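Local atomic coordinates of YncI copper-binding domain-containing protein (Nocardia farcinica, PDB entry 3ESM), a protein that is of unknown function but probably binds copper through an immunoglobulin-like domain, part of a longer protein that is probably membrane-anchored. Residues Met36-Pro41 against Val101-Glu106. The protein carries 2 engineered substitutions. Residues are numbered along the deposited sequence; the frame is centred on the assembly and turned at random.
Sequences MTVTLP and VSFPAE. Engineered in segment 36-41: Met36 (natural residue Leu).
The first torsions of Val38 and Phe103 aim their side chains at each other: Val38 turns CG1 anti to its backbone N (chi1 176°), while Phe103 holds CG anti to its carbonyl carbon (chi1 -56°), and CG1 comes to rest 3.6 Å from Phe103 CB. The other Val38 methyl, CG2, lies 4.0 Å from Ala105 CB. Beta-branched valine suits an extended strand and offers a methyl to each neighbour, and the single methyl of Ala105 fits beside CG2 at this non-hydrogen-bonded pair. The flat Phe103 ring is broad enough to reach on along the partner strand: Pro41 CD approaches its CE1 obliquely at 3.5 Å, Leu40 CD2 touches CD1, and Thr39 O sits at the ring edge, near its plane. The rigid pyrrolidine of Pro41 also sets its CG against Val101 CG2, the two side chains crossing at about a right angle.

The backbones are tied most regularly at the other end. Thr37 and Glu106 form a hydrogen-bonded pair, with Thr37 N to Glu106 O at 2.9 Å and Glu106 N to Thr37 O at 2.8 Å. Next, Thr39 N gives a nearly straight bond to Pro104 O (169° at the hydrogen). Pro104 has no N-H to offer, and beyond it the regular pairing lapses; a water donates to both Thr39 O, at 2.9 Å, and Ser102 O, at 2.7 Å, bridging the separated strands. Thr37 OG1 is engaged by Thr70 on the adjoining strand, and Phe22 from the facing sheet meets the Phe103 ring edge-to-face. The arrangement is an antiparallel pairing of strands 33-43 and 100-109, interrupted at Phe103-Pro104, with apolar side chains turned toward the opposing sheet, as in the beta-sandwich of an immunoglobulin-like fold.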
loop_
_atom_site.group_PDB
_atom_site.type_symbol
_atom_site.label_atom_id
_atom_site.label_comp_id
_atom_site.label_asym_id
_atom_site.label_seq_id
_atom_site.Cartn_x
_atom_site.Cartn_y
_atom_site.Cartn_z
ATOM N N MET A 36 -1.958 0.509 -5.972
ATOM C CA MET A 36 -3.223 1.182 -5.678
ATOM C C MET A 36 -4.124 0.184 -4.990
ATOM O O MET A 36 -4.335 -0.906 -5.528
ATOM C CB MET A 36 -3.863 1.634 -6.994
ATOM C CG MET A 36 -5.246 2.249 -6.864
ATOM S SD MET A 36 -5.201 3.932 -6.145
ATOM C CE MET A 36 -3.649 4.446 -6.706
ATOM N N THR A 37 -4.702 0.568 -3.849
ATOM C CA THR A 37 -5.652 -0.302 -3.178
ATOM C C THR A 37 -6.988 0.423 -3.145
ATOM O O THR A 37 -7.018 1.567 -2.735
ATOM C CB THR A 37 -5.173 -0.634 -1.739
ATOM O OG1 THR A 37 -4.100 -1.616 -1.841
ATOM C CG2 THR A 37 -6.295 -1.258 -0.940
ATOM N N VAL A 38 -8.070 -0.217 -3.562
ATOM C CA VAL A 38 -9.373 0.455 -3.533
ATOM C C VAL A 38 -10.327 -0.346 -2.699
ATOM O O VAL A 38 -10.415 -1.562 -2.842
ATOM C CB VAL A 38 -9.960 0.600 -4.944
ATOM C CG1 VAL A 38 -11.369 1.211 -4.872
ATOM C CG2 VAL A 38 -9.063 1.461 -5.787
ATOM N N THR A 39 -11.083 0.351 -1.842
ATOM C CA THR A 39 -12.043 -0.309 -0.962
ATOM C C THR A 39 -13.346 -0.468 -1.728
ATOM O O THR A 39 -13.852 0.509 -2.295
ATOM C CB THR A 39 -12.300 0.577 0.261
ATOM O OG1 THR A 39 -11.116 0.647 1.065
ATOM C CG2 THR A 39 -13.444 0.031 1.076
ATOM N N LEU A 40 -13.881 -1.704 -1.784
ATOM C CA LEU A 40 -15.069 -2.005 -2.583
ATOM C C LEU A 40 -16.267 -2.190 -1.684
ATOM O O LEU A 40 -16.135 -2.546 -0.529
ATOM C CB LEU A 40 -14.912 -3.289 -3.417
ATOM C CG LEU A 40 -13.733 -3.252 -4.400
ATOM C CD1 LEU A 40 -13.513 -4.651 -4.983
ATOM C CD2 LEU A 40 -14.031 -2.254 -5.514
ATOM N N PRO A 41 -17.450 -1.960 -2.243
ATOM C CA PRO A 41 -18.610 -1.940 -1.378
ATOM C C PRO A 41 -19.162 -3.380 -1.175
ATOM O O PRO A 41 -20.349 -3.683 -1.442
ATOM C CB PRO A 41 -19.587 -1.025 -2.130
ATOM C CG PRO A 41 -19.201 -1.138 -3.575
ATOM C CD PRO A 41 -17.685 -1.356 -3.555
ATOM N N VAL A 101 -22.274 5.841 -4.128
ATOM C CA VAL A 101 -21.303 4.908 -3.507
ATOM C C VAL A 101 -19.880 5.460 -3.635
ATOM O O VAL A 101 -19.540 6.020 -4.675
ATOM C CB VAL A 101 -21.387 3.502 -4.144
ATOM C CG1 VAL A 101 -21.169 3.554 -5.652
ATOM C CG2 VAL A 101 -20.422 2.481 -3.430
ATOM N N SER A 102 -19.075 5.324 -2.587
ATOM C CA SER A 102 -17.695 5.831 -2.638
ATOM C C SER A 102 -16.737 4.653 -2.598
ATOM O O SER A 102 -17.080 3.590 -2.078
ATOM C CB SER A 102 -17.395 6.832 -1.525
ATOM O OG SER A 102 -18.215 8.007 -1.776
ATOM N N PHE A 103 -15.522 4.912 -3.086
ATOM C CA PHE A 103 -14.464 3.898 -3.149
ATOM C C PHE A 103 -13.187 4.471 -2.554
ATOM O O PHE A 103 -12.300 4.866 -3.277
ATOM C CB PHE A 103 -14.211 3.459 -4.588
ATOM C CG PHE A 103 -15.423 2.948 -5.297
ATOM C CD1 PHE A 103 -15.754 1.597 -5.271
ATOM C CD2 PHE A 103 -16.231 3.819 -6.012
ATOM C CE1 PHE A 103 -16.885 1.109 -5.957
ATOM C CE2 PHE A 103 -17.370 3.350 -6.707
ATOM C CZ PHE A 103 -17.700 1.989 -6.670
ATOM N N PRO A 104 -13.093 4.483 -1.234
ATOM C CA PRO A 104 -11.887 5.012 -0.564
ATOM C C PRO A 104 -10.662 4.290 -1.161
ATOM O O PRO A 104 -10.741 3.079 -1.407
ATOM C CB PRO A 104 -12.106 4.635 0.897
ATOM C CG PRO A 104 -13.611 4.596 1.050
ATOM C CD PRO A 104 -14.172 4.123 -0.284
ATOM N N ALA A 105 -9.575 5.012 -1.423
ATOM C CA ALA A 105 -8.414 4.373 -2.072
ATOM C C ALA A 105 -7.124 4.771 -1.372
ATOM O O ALA A 105 -7.071 5.797 -0.674
ATOM C CB ALA A 105 -8.357 4.735 -3.510
ATOM N N GLU A 106 -6.087 3.949 -1.548
ATOM C CA GLU A 106 -4.768 4.252 -0.983
ATOM C C GLU A 106 -3.727 4.053 -2.067
ATOM O O GLU A 106 -3.665 2.972 -2.661
ATOM C CB GLU A 106 -4.476 3.352 0.182
ATOM C CG GLU A 106 -5.517 3.488 1.280
ATOM C CD GLU A 106 -5.289 4.741 2.117
ATOM O OE1 GLU A 106 -4.138 5.228 2.185
ATOM O OE2 GLU A 106 -6.278 5.208 2.729
HETATM O O HOH W 1 -16.504 1.051 -1.363
HETATM O O HOH W 2 -8.622 1.921 0.439
#